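Local coordinates for ESX-1 secretion system protein EccA1 (PDB 4F3V) that is the N-terminal TPR-like domain of an ATPase that may provide energy for exporting virulence factors through the ESX-1 secretion system, at residues V137-A142 with K167-A172; T152-Q157 with G174-V179. All coordinates share one frame; numbering follows the deposited sequence.

Contact 1: V137-A142 with K167-A172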
ATOM      1  N   VAL A 137       5.463   9.231  -4.384  1.00 22.44           N
ATOM      2  CA  VAL A 137       4.972   9.916  -3.186  1.00 21.85           C
ATOM      3  C   VAL A 137       3.509  10.322  -3.336  1.00 20.81           C
ATOM      4  O   VAL A 137       2.756  10.167  -2.392  1.00 21.04           O
ATOM      5  CB  VAL A 137       5.838  11.139  -2.808  1.00 23.08           C
ATOM      6  CG1 VAL A 137       5.184  11.974  -1.698  1.00 22.09           C
ATOM      7  CG2 VAL A 137       7.227  10.652  -2.409  1.00 23.66           C
ATOM      8  N   ALA A 138       3.113  10.819  -4.508  1.00 19.70           N
ATOM      9  CA  ALA A 138       1.700  11.138  -4.754  1.00 19.03           C
ATOM     10  C   ALA A 138       0.845   9.905  -4.577  1.00 18.26           C
ATOM     11  O   ALA A 138      -0.194   9.960  -3.913  1.00 16.44           O
ATOM     12  CB  ALA A 138       1.481  11.754  -6.127  1.00 20.14           C
ATOM     13  N   TRP A 139       1.308   8.782  -5.140  1.00 17.82           N
ATOM     14  CA  TRP A 139       0.603   7.503  -4.968  1.00 17.74           C
ATOM     15  C   TRP A 139       0.470   7.150  -3.506  1.00 17.20           C
ATOM     16  O   TRP A 139      -0.637   6.804  -3.036  1.00 16.80           O
ATOM     17  CB  TRP A 139       1.279   6.363  -5.742  1.00 17.68           C
ATOM     18  CG  TRP A 139       0.629   5.055  -5.384  1.00 17.90           C
ATOM     19  CD1 TRP A 139       1.130   4.058  -4.571  1.00 17.57           C
ATOM     20  CD2 TRP A 139      -0.756   4.653  -5.689  1.00 17.92           C
ATOM     21  NE1 TRP A 139       0.197   3.049  -4.407  1.00 17.88           N
ATOM     22  CE2 TRP A 139      -0.948   3.350  -5.067  1.00 18.20           C
ATOM     23  CE3 TRP A 139      -1.796   5.205  -6.435  1.00 18.43           C
ATOM     24  CZ2 TRP A 139      -2.140   2.655  -5.176  1.00 18.34           C
ATOM     25  CZ3 TRP A 139      -2.986   4.484  -6.550  1.00 18.80           C
ATOM     26  CH2 TRP A 139      -3.155   3.248  -5.922  1.00 18.88           C
ATOM     27  N   MET A 140       1.571   7.234  -2.750  1.00 16.84           N
ATOM     28  CA  MET A 140       1.495   6.922  -1.314  1.00 16.62           C
ATOM     29  C   MET A 140       0.577   7.872  -0.535  1.00 16.34           C
ATOM     30  O   MET A 140      -0.134   7.449   0.378  1.00 15.77           O
ATOM     31  CB  MET A 140       2.866   6.890  -0.658  1.00 16.92           C
ATOM     32  CG  MET A 140       3.791   5.817  -1.203  1.00 18.02           C
ATOM     33  SD  MET A 140       3.054   4.183  -1.413  1.00 20.53           S
ATOM     34  CE  MET A 140       2.360   3.795   0.198  1.00 18.74           C
ATOM     35  N   LYS A 141       0.554   9.141  -0.903  1.00 16.31           N
ATOM     36  CA  LYS A 141      -0.399  10.060  -0.287  1.00 16.95           C
ATOM     37  C   LYS A 141      -1.851   9.656  -0.566  1.00 16.39           C
ATOM     38  O   LYS A 141      -2.693   9.755   0.311  1.00 16.58           O
ATOM     39  CB  LYS A 141      -0.123  11.499  -0.694  1.00 17.41           C
ATOM     40  CG  LYS A 141       1.157  12.036  -0.077  1.00 18.01           C
ATOM     41  CD  LYS A 141       1.313  13.531  -0.340  1.00 19.14           C
ATOM     42  CE  LYS A 141       2.548  14.108   0.332  1.00 20.08           C
ATOM     43  NZ  LYS A 141       2.558  15.615   0.258  1.00 20.60           N
ATOM     44  N   ALA A 142      -2.122   9.200  -1.784  1.00 15.99           N
ATOM     45  CA  ALA A 142      -3.421   8.672  -2.176  1.00 15.78           C
ATOM     46  C   ALA A 142      -3.797   7.465  -1.302  1.00 15.38           C
ATOM     47  O   ALA A 142      -4.948   7.326  -0.864  1.00 15.66           O
ATOM     48  CB  ALA A 142      -3.411   8.303  -3.659  1.00 16.06           C
ATOM     49  N   LYS A 167       3.293   3.521 -16.134  1.00 42.79           N
ATOM     50  CA  LYS A 167       1.929   3.306 -16.608  1.00 43.19           C
ATOM     51  C   LYS A 167       1.131   2.364 -15.705  1.00 37.85           C
ATOM     52  O   LYS A 167      -0.098   2.438 -15.684  1.00 36.31           O
ATOM     53  CB  LYS A 167       1.887   2.819 -18.060  1.00 47.92           C
ATOM     54  CG  LYS A 167       2.289   3.884 -19.076  1.00 52.42           C
ATOM     55  CD  LYS A 167       1.542   3.771 -20.403  1.00 57.26           C
ATOM     56  CE  LYS A 167       2.414   4.269 -21.552  1.00 61.13           C
ATOM     57  NZ  LYS A 167       1.683   4.267 -22.847  1.00 63.80           N
ATOM     58  N   PHE A 168       1.829   1.486 -14.985  1.00 36.99           N
ATOM     59  CA  PHE A 168       1.192   0.658 -13.986  1.00 34.04           C
ATOM     60  C   PHE A 168       0.639   1.573 -12.902  1.00 31.07           C
ATOM     61  O   PHE A 168      -0.533   1.487 -12.542  1.00 27.68           O
ATOM     62  CB  PHE A 168       2.168  -0.367 -13.387  1.00 33.74           C
ATOM     63  CG  PHE A 168       1.538  -1.264 -12.357  1.00 32.43           C
ATOM     64  CD1 PHE A 168       1.429  -0.854 -11.031  1.00 30.92           C
ATOM     65  CD2 PHE A 168       1.009  -2.501 -12.716  1.00 32.38           C
ATOM     66  CE1 PHE A 168       0.821  -1.662 -10.081  1.00 30.05           C
ATOM     67  CE2 PHE A 168       0.404  -3.317 -11.770  1.00 31.60           C
ATOM     68  CZ  PHE A 168       0.311  -2.894 -10.453  1.00 30.76           C
ATOM     69  N   LEU A 169       1.497   2.434 -12.373  1.00 30.89           N
ATOM     70  CA  LEU A 169       1.110   3.300 -11.265  1.00 30.51           C
ATOM     71  C   LEU A 169       0.094   4.369 -11.711  1.00 28.26           C
ATOM     72  O   LEU A 169      -0.795   4.730 -10.946  1.00 26.55           O
ATOM     73  CB  LEU A 169       2.352   3.924 -10.633  1.00 33.10           C
ATOM     74  CG  LEU A 169       2.474   3.872  -9.100  1.00 34.04           C
ATOM     75  CD1 LEU A 169       2.074   2.525  -8.481  1.00 35.82           C
ATOM     76  CD2 LEU A 169       3.913   4.143  -8.699  1.00 37.03           C
ATOM     77  N   ALA A 170       0.208   4.844 -12.954  1.00 28.01           N
ATOM     78  CA  ALA A 170      -0.817   5.732 -13.545  1.00 27.76           C
ATOM     79  C   ALA A 170      -2.194   5.051 -13.589  1.00 25.45           C
ATOM     80  O   ALA A 170      -3.232   5.656 -13.272  1.00 24.09           O
ATOM     81  CB  ALA A 170      -0.386   6.196 -14.939  1.00 29.10           C
ATOM     82  N   GLY A 171      -2.176   3.767 -13.928  1.00 25.19           N
ATOM     83  CA  GLY A 171      -3.371   2.930 -13.877  1.00 23.83           C
ATOM     84  C   GLY A 171      -3.934   2.788 -12.474  1.00 22.30           C
ATOM     85  O   GLY A 171      -5.147   2.956 -12.274  1.00 21.05           O
ATOM     86  N   ALA A 172      -3.065   2.477 -11.502  1.00 21.50           N
ATOM     87  CA  ALA A 172      -3.498   2.412 -10.099  1.00 20.64           C
ATOM     88  C   ALA A 172      -4.124   3.745  -9.644  1.00 19.87           C
ATOM     89  O   ALA A 172      -5.123   3.771  -8.904  1.00 19.01           O
ATOM     90  CB  ALA A 172      -2.337   2.029  -9.182  1.00 20.58           C
TER
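The indole of W139 meets L169 and A172 with one and the same face, so that two aliphatic groups from successive turns of helix 167-183 lie side by side on it. The L169 methyl CD1 sits over the pyrrole half, 4.3 Å from the centroid of the W139 five-membered ring and only 10° off its normal. A172 takes the benzene half: its CB stands 3.9 Å from the centroid of the W139 six-membered ring, 26° off the normal. Both are CH-pi contacts over the face. W139 CH2 comes closest to the A172 methyl, at 3.6 Å from CB, while CZ3 also touches the backbone, 3.3 Å from A172 O. With CG of W139 anti to its own backbone N (chi1 172°), the ring is carried towards 167-172; the closest CA atoms of the two segments, those of W139 and L169, are 7.6 Å apart. The indole N-H is satisfied elsewhere, NE1 donating to I87 O, and the ring of Y91 meets the indole at a steep inclination. L169 also packs on H135 and L136, one turn back on helix 134-147. All three touching residues are buried. The indole of helix 134-147 thus packs by CH-pi contacts on the start of helix 167-183, inside the TPR-like helical N-terminal domain of EccA1.

Contact 2: T152-Q157 with G174-V179; sequences TDVIDQ and GVAHGV
V179 N donates to V175 O at 2.8 Å, a backbone bond of the helical turn that carries A176 and H177 to helix 151-158. Both branches of I155 pack on the imidazole of H177, with I155 CG2 at 3.7 Å from H177 NE2. They spread over neighbouring ring atoms: I155 CG1 lies 3.8 Å from H177 CD2, while CG2 also reaches towards CE1. The two side chains cross at about a right angle, and the isoleucine approaches the imidazole obliquely. On I155 the first torsion (chi1 -69°) sets CG2 anti to the backbone N and CG1 beside it, spreading the two branches against the ring. Deeper in, V154 turns towards helix 167-183 and rests its CG1 on A176, 3.7 Å from A176 O and 4.0 Å from A176 CB. The segments are close at this point, with 5.5 Å between the CA atoms of I155 and H177. V154 and I155 both continue onto A180, a turn farther along, and Y91 packs against V154 and A176. H177 also touches E189 and R193 of helix 187-198, and its side chain is about 5 Å from a bound sulfate, probably from the crystallisation liquor. The pairing joins helix 151-158 to helix 167-183 by close helix-against-helix packing, buried at V154 and A176 and more open at I155 and H177, within the TPR-like array.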
ATOM      1  N   THR A 152     -11.486  13.830  -1.404  1.00 17.93           N
ATOM      2  CA  THR A 152     -11.084  14.994  -2.184  1.00 19.04           C
ATOM      3  C   THR A 152      -9.539  15.167  -2.183  1.00 18.64           C
ATOM      4  O   THR A 152      -8.974  15.573  -3.182  1.00 18.31           O
ATOM      5  CB  THR A 152     -11.775  16.266  -1.675  1.00 19.76           C
ATOM      6  OG1 THR A 152     -11.603  16.346  -0.251  1.00 20.92           O
ATOM      7  CG2 THR A 152     -13.279  16.209  -1.974  1.00 19.91           C
ATOM      8  N   ASP A 153      -8.865  14.790  -1.091  1.00 18.67           N
ATOM      9  CA  ASP A 153      -7.386  14.867  -1.041  1.00 18.79           C
ATOM     10  C   ASP A 153      -6.780  13.763  -1.941  1.00 18.21           C
ATOM     11  O   ASP A 153      -5.763  13.988  -2.620  1.00 17.78           O
ATOM     12  CB  ASP A 153      -6.884  14.740   0.394  1.00 19.08           C
ATOM     13  CG  ASP A 153      -7.286  15.923   1.268  1.00 21.24           C
ATOM     14  OD1 ASP A 153      -7.155  17.066   0.794  1.00 22.68           O
ATOM     15  OD2 ASP A 153      -7.702  15.716   2.438  1.00 21.26           O
ATOM     16  N   VAL A 154      -7.425  12.593  -1.983  1.00 17.54           N
ATOM     17  CA  VAL A 154      -7.027  11.548  -2.912  1.00 17.14           C
ATOM     18  C   VAL A 154      -7.037  12.096  -4.334  1.00 17.94           C
ATOM     19  O   VAL A 154      -6.042  12.016  -5.040  1.00 17.11           O
ATOM     20  CB  VAL A 154      -7.927  10.298  -2.814  1.00 17.87           C
ATOM     21  CG1 VAL A 154      -7.682   9.373  -4.012  1.00 17.71           C
ATOM     22  CG2 VAL A 154      -7.682   9.560  -1.487  1.00 16.68           C
ATOM     23  N   ILE A 155      -8.149  12.687  -4.736  1.00 18.96           N
ATOM     24  CA  ILE A 155      -8.277  13.214  -6.093  1.00 20.49           C
ATOM     25  C   ILE A 155      -7.186  14.275  -6.372  1.00 21.61           C
ATOM     26  O   ILE A 155      -6.526  14.229  -7.405  1.00 20.76           O
ATOM     27  CB  ILE A 155      -9.694  13.761  -6.355  1.00 21.13           C
ATOM     28  CG1 ILE A 155     -10.698  12.581  -6.384  1.00 21.64           C
ATOM     29  CG2 ILE A 155      -9.723  14.623  -7.627  1.00 21.88           C
ATOM     30  CD1 ILE A 155     -12.167  12.954  -6.384  1.00 21.04           C
ATOM     31  N   ASP A 156      -6.954  15.183  -5.428  1.00 23.61           N
ATOM     32  CA  ASP A 156      -5.868  16.155  -5.594  1.00 25.57           C
ATOM     33  C   ASP A 156      -4.514  15.502  -5.925  1.00 24.00           C
ATOM     34  O   ASP A 156      -3.753  16.025  -6.747  1.00 23.87           O
ATOM     35  CB  ASP A 156      -5.666  17.021  -4.330  1.00 28.86           C
ATOM     36  CG  ASP A 156      -6.151  18.430  -4.514  1.00 34.45           C
ATOM     37  OD1 ASP A 156      -7.335  18.619  -4.901  1.00 36.88           O
ATOM     38  OD2 ASP A 156      -5.340  19.351  -4.262  1.00 41.94           O
ATOM     39  N   GLN A 157      -4.207  14.398  -5.248  1.00 21.05           N
ATOM     40  CA  GLN A 157      -2.947  13.684  -5.481  1.00 20.78           C
ATOM     41  C   GLN A 157      -2.849  12.937  -6.820  1.00 21.45           C
ATOM     42  O   GLN A 157      -1.776  12.840  -7.402  1.00 21.45           O
ATOM     43  CB  GLN A 157      -2.697  12.696  -4.342  1.00 19.76           C
ATOM     44  CG  GLN A 157      -2.432  13.383  -3.015  1.00 19.70           C
ATOM     45  CD  GLN A 157      -1.151  14.224  -3.056  1.00 20.11           C
ATOM     46  OE1 GLN A 157      -0.165  13.800  -3.608  1.00 20.99           O
ATOM     47  NE2 GLN A 157      -1.171  15.392  -2.468  1.00 19.89           N
ATOM     48  N   GLY A 174      -5.699   5.893 -11.477  1.00 19.84           N
ATOM     49  CA  GLY A 174      -7.037   5.906 -12.057  1.00 19.88           C
ATOM     50  C   GLY A 174      -8.037   5.128 -11.212  1.00 18.89           C
ATOM     51  O   GLY A 174      -9.162   5.577 -11.019  1.00 19.28           O
ATOM     52  N   VAL A 175      -7.614   3.985 -10.677  1.00 18.35           N
ATOM     53  CA  VAL A 175      -8.434   3.266  -9.706  1.00 17.64           C
ATOM     54  C   VAL A 175      -8.723   4.128  -8.469  1.00 17.25           C
ATOM     55  O   VAL A 175      -9.881   4.237  -8.027  1.00 16.95           O
ATOM     56  CB  VAL A 175      -7.791   1.936  -9.284  1.00 17.78           C
ATOM     57  CG1 VAL A 175      -8.695   1.235  -8.255  1.00 17.36           C
ATOM     58  CG2 VAL A 175      -7.572   1.038 -10.507  1.00 18.02           C
ATOM     59  N   ALA A 176      -7.687   4.767  -7.912  1.00 17.76           N
ATOM     60  CA  ALA A 176      -7.896   5.649  -6.737  1.00 17.86           C
ATOM     61  C   ALA A 176      -8.848   6.795  -7.039  1.00 17.92           C
ATOM     62  O   ALA A 176      -9.708   7.141  -6.210  1.00 18.42           O
ATOM     63  CB  ALA A 176      -6.569   6.173  -6.179  1.00 17.68           C
ATOM     64  N   HIS A 177      -8.725   7.359  -8.238  1.00 18.72           N
ATOM     65  CA  HIS A 177      -9.562   8.468  -8.661  1.00 19.14           C
ATOM     66  C   HIS A 177     -11.019   7.979  -8.749  1.00 19.39           C
ATOM     67  O   HIS A 177     -11.955   8.641  -8.263  1.00 19.41           O
ATOM     68  CB  HIS A 177      -9.059   9.018 -10.005  1.00 19.87           C
ATOM     69  CG  HIS A 177      -9.522  10.437 -10.303  1.00 21.38           C
ATOM     70  ND1 HIS A 177      -8.815  11.296 -11.072  1.00 22.87           N
ATOM     71  CD2 HIS A 177     -10.666  11.123  -9.911  1.00 21.83           C
ATOM     72  CE1 HIS A 177      -9.477  12.460 -11.153  1.00 23.12           C
ATOM     73  NE2 HIS A 177     -10.607  12.346 -10.441  1.00 22.83           N
ATOM     74  N   GLY A 178     -11.216   6.786  -9.326  1.00 19.30           N
ATOM     75  CA  GLY A 178     -12.568   6.179  -9.450  1.00 18.96           C
ATOM     76  C   GLY A 178     -13.210   5.803  -8.137  1.00 18.84           C
ATOM     77  O   GLY A 178     -14.398   6.053  -7.935  1.00 19.52           O
ATOM     78  N   VAL A 179     -12.413   5.220  -7.228  1.00 18.64           N
ATOM     79  CA  VAL A 179     -12.872   4.911  -5.885  1.00 18.10           C
ATOM     80  C   VAL A 179     -13.295   6.173  -5.125  1.00 19.07           C
ATOM     81  O   VAL A 179     -14.360   6.195  -4.485  1.00 19.54           O
ATOM     82  CB  VAL A 179     -11.820   4.094  -5.128  1.00 17.87           C
ATOM     83  CG1 VAL A 179     -12.150   4.008  -3.646  1.00 18.09           C
ATOM     84  CG2 VAL A 179     -11.711   2.687  -5.773  1.00 18.08           C
TER

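Overall arrangement
From the N terminus, the chain passes the two-stranded antiparallel sheet 84-86/95-97, whose intervening loop sends Y91 towards both contacts, before it reaches helix 134-147. The segments then follow in the order 137-142, 152-157, 167-172, 174-179. Contact 1 closes a loop of 24 residues and contact 2 one of 16; because their segments alternate, the loops cross instead of nesting. Helix 167-183 serves both, its beginning against helix 134-147 and its middle against helix 151-158. Their centres lie about 10 Å apart and they touch directly: Q157 packs on A138 and K141, and W139 meets A176. Three helices of the TPR-like domain are thus bound together.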